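Local coordinates for phosphoribosylaminoimidazole carboxylase, ATPase subunit (Thermus thermophilus, PDB 3AW8), which probably catalyses the ATP-dependent carboxylation of 5-aminoimidazole ribonucleotide with bicarbonate to N5-carboxyaminoimidazole ribonucleotide in purine biosynthesis, at residues E73-L78 against L82-P87; T102-L107 against N257-R262; P310-V315 against L323-K328. All coordinates share one frame; numbering follows the deposited sequence.

Interaction 1: E73-L78 against L82-P87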
# COMPACT_ATOMS: atom_id res chain seq x y z
N GLU A 73 -28.30 3.47 15.20
CA GLU A 73 -29.12 4.66 15.05
C GLU A 73 -28.43 5.68 14.14
O GLU A 73 -29.07 6.31 13.30
CB GLU A 73 -29.39 5.30 16.42
CG GLU A 73 -30.20 4.46 17.40
CD GLU A 73 -29.38 3.38 18.09
OE1 GLU A 73 -28.31 3.71 18.66
OE2 GLU A 73 -29.81 2.21 18.09
N ALA A 74 -27.12 5.84 14.32
CA ALA A 74 -26.34 6.77 13.51
C ALA A 74 -26.27 6.33 12.05
O ALA A 74 -26.27 7.15 11.14
CB ALA A 74 -24.94 6.92 14.08
N ALA A 75 -26.22 5.02 11.82
CA ALA A 75 -26.16 4.51 10.46
C ALA A 75 -27.50 4.70 9.75
O ALA A 75 -27.53 5.09 8.59
CB ALA A 75 -25.78 3.04 10.46
N ARG A 76 -28.60 4.42 10.45
CA ARG A 76 -29.93 4.56 9.86
C ARG A 76 -30.33 6.03 9.65
O ARG A 76 -31.07 6.34 8.72
CB ARG A 76 -30.98 3.84 10.71
CG ARG A 76 -30.94 2.32 10.58
CD ARG A 76 -32.02 1.63 11.41
NE ARG A 76 -31.93 0.17 11.35
CZ ARG A 76 -32.04 -0.54 10.24
NH1 ARG A 76 -32.26 0.06 9.07
NH2 ARG A 76 -31.95 -1.87 10.28
N ARG A 77 -29.81 6.91 10.50
CA ARG A 77 -30.10 8.33 10.39
C ARG A 77 -29.58 8.90 9.07
O ARG A 77 -30.21 9.77 8.47
CB ARG A 77 -29.46 9.09 11.55
CG ARG A 77 -29.63 10.61 11.48
CD ARG A 77 -31.05 11.03 11.85
NE ARG A 77 -31.24 12.47 11.71
CZ ARG A 77 -31.41 13.09 10.55
NH1 ARG A 77 -31.57 14.41 10.52
NH2 ARG A 77 -31.43 12.40 9.42
N LEU A 78 -28.44 8.40 8.62
CA LEU A 78 -27.84 8.87 7.38
C LEU A 78 -28.32 8.09 6.17
O LEU A 78 -28.21 8.57 5.04
CB LEU A 78 -26.31 8.77 7.46
CG LEU A 78 -25.50 9.90 8.09
CD1 LEU A 78 -26.19 10.46 9.31
CD2 LEU A 78 -24.13 9.36 8.45
N LEU A 82 -27.86 9.69 2.31
CA LEU A 82 -26.92 9.18 1.30
C LEU A 82 -26.81 7.66 1.27
O LEU A 82 -27.33 6.98 2.16
CB LEU A 82 -25.52 9.81 1.49
CG LEU A 82 -24.72 9.82 2.80
CD1 LEU A 82 -24.85 11.17 3.46
CD2 LEU A 82 -25.17 8.72 3.72
N PRO A 83 -26.15 7.10 0.24
CA PRO A 83 -26.01 5.64 0.16
C PRO A 83 -25.21 5.14 1.35
O PRO A 83 -24.29 5.83 1.82
CB PRO A 83 -25.26 5.44 -1.16
CG PRO A 83 -25.61 6.65 -1.96
CD PRO A 83 -25.56 7.75 -0.94
N LEU A 84 -25.56 3.96 1.84
CA LEU A 84 -24.88 3.38 3.00
C LEU A 84 -24.62 1.91 2.75
O LEU A 84 -25.55 1.14 2.56
CB LEU A 84 -25.75 3.54 4.24
CG LEU A 84 -25.22 2.96 5.56
CD1 LEU A 84 -24.26 3.96 6.18
CD2 LEU A 84 -26.38 2.67 6.51
N TYR A 85 -23.35 1.52 2.76
CA TYR A 85 -22.99 0.12 2.56
C TYR A 85 -21.94 -0.28 3.58
O TYR A 85 -20.98 0.45 3.80
CB TYR A 85 -22.42 -0.10 1.16
CG TYR A 85 -23.18 0.58 0.04
CD1 TYR A 85 -22.99 1.93 -0.24
CD2 TYR A 85 -24.07 -0.14 -0.76
CE1 TYR A 85 -23.64 2.55 -1.30
CE2 TYR A 85 -24.74 0.48 -1.83
CZ TYR A 85 -24.51 1.82 -2.09
OH TYR A 85 -25.15 2.43 -3.15
N PRO A 86 -22.11 -1.45 4.22
CA PRO A 86 -23.20 -2.41 4.07
C PRO A 86 -24.50 -1.85 4.63
O PRO A 86 -24.50 -0.81 5.28
CB PRO A 86 -22.72 -3.61 4.89
CG PRO A 86 -21.24 -3.49 4.83
CD PRO A 86 -21.04 -2.02 5.05
N PRO A 87 -25.62 -2.53 4.38
CA PRO A 87 -26.93 -2.08 4.87
C PRO A 87 -27.00 -2.08 6.39
O PRO A 87 -26.37 -2.93 7.04
CB PRO A 87 -27.90 -3.09 4.26
CG PRO A 87 -27.20 -3.51 3.01
CD PRO A 87 -25.77 -3.67 3.46
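Leu82 starts the contact by gripping Leu78, four residues back, through a backbone hydrogen bond of 3.0 Å from Leu82 N to Leu78 O. This is the last turn of helix 72-81 continued by one more peptide, and it ties the start of the following loop to the helix. The Leu82 side chain then folds back over the same spot. With CG set between the backbone N and the carbonyl carbon (chi1 53°), the Leu82 CD2 branch returns to the helix and comes to 3.9 Å from Leu78 CB, alongside the carbonyl its own amide is using. Leu78 also packs against Leu53 of helix 50-57, while Leu82 also touches Val63.

After Pro83, which turns away, the chain brings Leu84 round to face the helix one turn nearer its start. Here CG is swung opposite the backbone N (chi1 179°), which extends the side chain across to Ala75. A single methyl makes the touch: Leu84 CD2 sits 4.0 Å from Ala75 CB and 3.4 Å from Ala75 O, covering the carbonyl as well as the small side chain. Leu91 of helix 88-94 packs on Ala75 too.

Behind the leucines, the backbones of Pro83 and Tyr85 both bond to Val63 of strand 62-65, bracketing it. The leucines thus fill the layer between helix 72-81 and the edge of the parallel sheet, where strand 62-65 lies outermost within this chain. Strand, helix and returning chain make an arrangement consistent with the beta-alpha-beta order of the Rossmann-like preATP-grasp domain.

Interaction 2: T102-L107 against N257-R262; sequences TFFQGL and NEMAPR. With AMP (adenosine monophosphate), chain C.
The ring of Phe104 presents its edge to Met259: the terminal methyl, Met259 CE, lies in the ring plane, 3.5 Å from Phe104 CE1, and CZ is the next atom along the rim. The neighbouring Phe103 ring has Phe104 CD1 in plane at its own edge, and it meets the same methyl obliquely, with Phe103 CE1 4.2 Å from Met259 CE. One methyl is therefore shared by two rings from successive residues of helix 97-107. Phe104 also stacks with the ring of Phe256, just before the strand segment. The third flat group, the Arg262 guanidinium, carries Ala260 CB over the centre of one face and is salt-bridged to Glu68.

Met259 gets its methyl to the rings by folding. Its CG lies between the backbone N and the carbonyl carbon (chi1 77°), and the chain bends again at chi2 and chi3 (85°), so CE curls back beside Phe104 while Met259 CB stays 4.1 Å from Phe104 CE1. Leu237 of helix 220-237 and Leu245 of strand 241-250 close in on Met259 as well. This is the interior of the ATP-grasp domain, where helix 97-107 packs on strand 253-260, at the edge of the large antiparallel sheet. The helix also has a polar hold on the strand, since Glu100 accepts a hydrogen bond from the Met259 amide.

Just before Met259 the strand carries a classic beta bulge, Asn257 and Glu258 both facing Glu246. Glu258 points away from the helix, its chain extended beyond CG, into the nucleotide pocket. There Glu258 OE1 lies 2.8 Å from O1P of AMP. The nucleotide is hydrogen-bonded to Arg97, Glu180 and the Val175 amide.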
# COMPACT_ATOMS: atom_id res chain seq x y z
N THR A 102 -29.67 -17.02 15.15
CA THR A 102 -30.94 -17.36 14.52
C THR A 102 -30.88 -17.08 13.03
O THR A 102 -31.33 -17.89 12.22
CB THR A 102 -32.13 -16.56 15.11
OG1 THR A 102 -32.03 -15.19 14.70
CG2 THR A 102 -32.13 -16.64 16.62
N PHE A 103 -30.32 -15.93 12.67
CA PHE A 103 -30.19 -15.54 11.27
C PHE A 103 -29.46 -16.60 10.44
O PHE A 103 -29.96 -17.04 9.40
CB PHE A 103 -29.48 -14.18 11.16
CG PHE A 103 -29.11 -13.80 9.75
CD1 PHE A 103 -27.84 -14.10 9.25
CD2 PHE A 103 -30.01 -13.13 8.93
CE1 PHE A 103 -27.49 -13.74 7.94
CE2 PHE A 103 -29.66 -12.77 7.63
CZ PHE A 103 -28.40 -13.08 7.14
N PHE A 104 -28.28 -17.01 10.89
CA PHE A 104 -27.52 -18.02 10.17
C PHE A 104 -28.20 -19.38 10.29
O PHE A 104 -28.21 -20.16 9.34
CB PHE A 104 -26.07 -18.09 10.67
CG PHE A 104 -25.14 -17.13 9.99
CD1 PHE A 104 -25.21 -15.77 10.27
CD2 PHE A 104 -24.25 -17.57 9.03
CE1 PHE A 104 -24.40 -14.86 9.59
CE2 PHE A 104 -23.44 -16.67 8.34
CZ PHE A 104 -23.51 -15.31 8.62
N GLN A 105 -28.76 -19.65 11.46
CA GLN A 105 -29.45 -20.91 11.67
C GLN A 105 -30.59 -20.98 10.67
O GLN A 105 -30.94 -22.06 10.19
CB GLN A 105 -30.00 -20.99 13.10
CG GLN A 105 -30.99 -22.13 13.30
CD GLN A 105 -31.47 -22.23 14.73
OE1 GLN A 105 -30.76 -22.75 15.59
NE2 GLN A 105 -32.67 -21.72 15.00
N GLY A 106 -31.15 -19.82 10.34
CA GLY A 106 -32.24 -19.76 9.39
C GLY A 106 -31.80 -19.87 7.94
O GLY A 106 -32.62 -20.13 7.06
N LEU A 107 -30.52 -19.66 7.68
CA LEU A 107 -29.99 -19.75 6.32
C LEU A 107 -29.60 -21.19 6.01
O LEU A 107 -29.32 -21.53 4.86
CB LEU A 107 -28.77 -18.84 6.17
CG LEU A 107 -29.04 -17.34 6.12
CD1 LEU A 107 -27.72 -16.59 6.12
CD2 LEU A 107 -29.85 -17.01 4.87
N ASN A 257 -19.78 -18.93 14.11
CA ASN A 257 -19.51 -18.37 15.44
C ASN A 257 -19.87 -16.88 15.49
O ASN A 257 -20.71 -16.48 16.29
CB ASN A 257 -18.04 -18.57 15.82
CG ASN A 257 -17.62 -17.72 17.02
OD1 ASN A 257 -18.28 -17.71 18.05
ND2 ASN A 257 -16.50 -17.01 16.87
N GLU A 258 -19.23 -16.08 14.64
CA GLU A 258 -19.46 -14.63 14.59
C GLU A 258 -19.40 -14.05 13.19
O GLU A 258 -18.75 -14.60 12.30
CB GLU A 258 -18.42 -13.88 15.42
CG GLU A 258 -18.67 -13.80 16.90
CD GLU A 258 -17.64 -12.93 17.60
OE1 GLU A 258 -16.44 -13.28 17.58
OE2 GLU A 258 -18.05 -11.90 18.18
N MET A 259 -20.08 -12.92 13.00
CA MET A 259 -20.06 -12.22 11.73
C MET A 259 -19.76 -10.75 12.03
O MET A 259 -20.18 -10.21 13.04
CB MET A 259 -21.40 -12.37 10.99
CG MET A 259 -22.54 -11.51 11.50
SD MET A 259 -23.13 -10.36 10.21
CE MET A 259 -24.28 -11.38 9.32
N ALA A 260 -18.98 -10.12 11.15
CA ALA A 260 -18.63 -8.71 11.30
C ALA A 260 -18.91 -8.05 9.96
O ALA A 260 -18.35 -8.45 8.94
CB ALA A 260 -17.15 -8.57 11.68
N PRO A 261 -19.79 -7.04 9.94
CA PRO A 261 -20.11 -6.36 8.68
C PRO A 261 -19.02 -5.38 8.27
O PRO A 261 -19.28 -4.18 8.15
CB PRO A 261 -21.42 -5.66 9.01
CG PRO A 261 -21.20 -5.24 10.43
CD PRO A 261 -20.56 -6.47 11.06
N ARG A 262 -17.81 -5.89 8.02
CA ARG A 262 -16.70 -5.03 7.68
C ARG A 262 -15.39 -5.78 7.48
O ARG A 262 -15.30 -6.99 7.72
CB ARG A 262 -16.48 -4.03 8.81
CG ARG A 262 -16.30 -4.75 10.15
CD ARG A 262 -15.87 -3.81 11.25
NE ARG A 262 -15.76 -4.49 12.54
CZ ARG A 262 -14.84 -5.41 12.85
NH1 ARG A 262 -13.93 -5.79 11.96
NH2 ARG A 262 -14.83 -5.94 14.06
P AMP C . -16.04 -13.76 21.27
O1P AMP C . -15.45 -12.98 20.15
O2P AMP C . -17.04 -14.89 20.68
O3P AMP C . -16.86 -12.76 22.24
O5' AMP C . -14.86 -14.47 22.14
C5' AMP C . -14.16 -15.39 21.28
C4' AMP C . -13.23 -16.28 22.13
O4' AMP C . -13.99 -17.14 23.04
C3' AMP C . -12.36 -17.20 21.25
O3' AMP C . -11.02 -17.25 21.76
C2' AMP C . -13.06 -18.56 21.30
O2' AMP C . -12.11 -19.63 21.29
C1' AMP C . -13.91 -18.53 22.59
N9 AMP C . -15.27 -19.08 22.34
C8 AMP C . -16.38 -18.37 21.95
N7 AMP C . -17.40 -19.16 21.82
C5 AMP C . -17.03 -20.43 22.12
C6 AMP C . -17.69 -21.68 22.15
N6 AMP C . -19.04 -21.78 21.83
N1 AMP C . -16.98 -22.78 22.50
C2 AMP C . -15.68 -22.71 22.81
N3 AMP C . -15.02 -21.54 22.79
C4 AMP C . -15.65 -20.39 22.45

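Interaction 3: P310-V315 against L323-K328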
# COMPACT_ATOMS: atom_id res chain seq x y z
N PRO A 310 7.20 -3.60 19.34
CA PRO A 310 8.44 -4.34 19.08
C PRO A 310 9.49 -3.42 18.50
O PRO A 310 9.17 -2.33 18.04
CB PRO A 310 7.99 -5.38 18.07
CG PRO A 310 7.00 -4.60 17.24
CD PRO A 310 6.18 -3.91 18.32
N PRO A 311 10.77 -3.83 18.55
CA PRO A 311 11.86 -3.01 18.00
C PRO A 311 11.84 -3.09 16.46
O PRO A 311 12.19 -4.11 15.87
CB PRO A 311 13.11 -3.65 18.61
CG PRO A 311 12.69 -5.10 18.78
CD PRO A 311 11.30 -4.97 19.33
N PHE A 312 11.44 -1.99 15.81
CA PHE A 312 11.33 -1.95 14.35
C PHE A 312 12.50 -2.50 13.57
O PHE A 312 12.32 -3.25 12.61
CB PHE A 312 11.03 -0.53 13.85
CG PHE A 312 9.63 -0.07 14.14
CD1 PHE A 312 9.16 1.13 13.61
CD2 PHE A 312 8.78 -0.82 14.96
CE1 PHE A 312 7.87 1.58 13.89
CE2 PHE A 312 7.50 -0.38 15.25
CZ PHE A 312 7.04 0.82 14.71
N ALA A 313 13.71 -2.12 13.96
CA ALA A 313 14.89 -2.61 13.26
C ALA A 313 14.92 -4.13 13.31
O ALA A 313 15.28 -4.79 12.34
CB ALA A 313 16.15 -2.04 13.88
N GLU A 314 14.51 -4.69 14.44
CA GLU A 314 14.52 -6.14 14.60
C GLU A 314 13.49 -6.89 13.76
O GLU A 314 13.75 -8.00 13.31
CB GLU A 314 14.37 -6.50 16.07
CG GLU A 314 15.24 -7.68 16.47
CD GLU A 314 16.72 -7.39 16.28
OE1 GLU A 314 17.52 -8.35 16.21
OE2 GLU A 314 17.09 -6.19 16.22
N VAL A 315 12.31 -6.30 13.56
CA VAL A 315 11.30 -6.98 12.76
C VAL A 315 11.62 -6.76 11.28
O VAL A 315 11.36 -7.63 10.44
CB VAL A 315 9.84 -6.50 13.11
CG1 VAL A 315 9.88 -5.43 14.19
CG2 VAL A 315 9.11 -5.98 11.86
N LEU A 323 5.86 -4.71 8.28
CA LEU A 323 5.40 -4.07 9.50
C LEU A 323 4.27 -3.06 9.24
O LEU A 323 4.23 -2.39 8.20
CB LEU A 323 6.58 -3.35 10.16
CG LEU A 323 6.23 -2.64 11.47
CD1 LEU A 323 5.75 -3.68 12.47
CD2 LEU A 323 7.44 -1.87 12.01
N HIS A 324 3.34 -2.98 10.19
CA HIS A 324 2.22 -2.05 10.09
C HIS A 324 1.97 -1.49 11.48
O HIS A 324 1.43 -2.17 12.34
CB HIS A 324 0.96 -2.76 9.59
CG HIS A 324 0.96 -3.02 8.11
ND1 HIS A 324 0.44 -2.13 7.20
CD2 HIS A 324 1.47 -4.05 7.39
CE1 HIS A 324 0.63 -2.60 5.97
NE2 HIS A 324 1.25 -3.77 6.07
N TRP A 325 2.40 -0.25 11.70
CA TRP A 325 2.21 0.40 12.99
C TRP A 325 1.01 1.32 12.81
O TRP A 325 1.00 2.16 11.91
CB TRP A 325 3.46 1.19 13.38
CG TRP A 325 3.41 1.66 14.79
CD1 TRP A 325 3.33 2.96 15.23
CD2 TRP A 325 3.34 0.84 15.96
NE1 TRP A 325 3.20 2.98 16.60
CE2 TRP A 325 3.20 1.69 17.07
CE3 TRP A 325 3.37 -0.55 16.17
CZ2 TRP A 325 3.09 1.21 18.37
CZ3 TRP A 325 3.25 -1.03 17.46
CH2 TRP A 325 3.12 -0.15 18.55
N TYR A 326 -0.01 1.19 13.65
CA TYR A 326 -1.20 2.00 13.49
C TYR A 326 -1.13 3.46 13.92
O TYR A 326 -2.03 4.23 13.60
CB TYR A 326 -2.39 1.33 14.17
CG TYR A 326 -2.60 -0.10 13.73
CD1 TYR A 326 -2.25 -0.51 12.43
CD2 TYR A 326 -3.16 -1.04 14.59
CE1 TYR A 326 -2.45 -1.82 12.02
CE2 TYR A 326 -3.36 -2.35 14.18
CZ TYR A 326 -3.01 -2.73 12.90
OH TYR A 326 -3.24 -4.02 12.48
N GLY A 327 -0.07 3.84 14.63
CA GLY A 327 0.05 5.21 15.08
C GLY A 327 -0.71 5.49 16.36
O GLY A 327 -0.80 6.64 16.79
N LYS A 328 -1.25 4.45 16.98
CA LYS A 328 -1.99 4.59 18.23
C LYS A 328 -1.01 4.53 19.39
O LYS A 328 0.07 3.95 19.27
CB LYS A 328 -3.02 3.46 18.35
CG LYS A 328 -3.99 3.40 17.16
CD LYS A 328 -4.77 2.08 17.05
CE LYS A 328 -5.78 1.88 18.17
NZ LYS A 328 -6.50 0.58 18.06
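The Phe312 ring spans Leu323 and Trp325, one under its face and the other at its edge. The CD2 methyl of Leu323 is a bump set against the middle of the ring, 3.4 Å from the Phe312 centroid and only 12° off the ring normal, a CH-pi contact. At the far end the ring's outermost atom, Phe312 CZ, comes down over the Trp325 indole face, 3.7 Å from Trp325 CG and displaced toward the rim. The result is an offset edge-to-face pair, with planes at 64°. Phe312 reaches this far because CG stands opposite its carbonyl carbon (chi1 -73°), which throws the ring toward the strand.

Smaller bumps fill the flanks. Val315 CG2 nestles against the base of the leucine, 4.0 Å from Leu323 CB, while the other end of the segment sends Pro310 CD to 4.2 Å from Trp325 CZ3, crossing the indole obliquely. Cutting Phe312 back to an alanine would probably leave Leu323 CD2 without the ring above it and the Trp325 face without the edge that meets it, opening a gap there.

Leu21 of the second subunit packs on both Phe312 and Trp325, and the Trp325 backbone hydrogen-bonds to that subunit. Here, in the PurK C-terminal domain, short helix 312-316 covers strand 321-325, the outermost strand of the antiparallel sheet within this chain, and the aromatic pair becomes part of the homodimer interface.

Overall arrangement
The three contacts follow one another along the chain and fall in the preATP-grasp, ATP-grasp and C-terminal domains in turn. Interactions 1 and 2 have centres 20 Å apart yet meet directly: Pro86 CG packs 3.9 Å from Pro261 O, so the loop of 82-87 abuts the turn that follows the strand carrying Glu258. Interaction 2 alone of the three reaches the nucleotide pocket. Interaction 3 lies across the chain's centre from it, about 34 Å between centres and 11 Å between nearest atoms, but the same eight-stranded sheet links them: 253-260 and 321-325 are its two outermost strands within the chain. Interactions 1 and 3 stay about 19 Å apart at their nearest atoms.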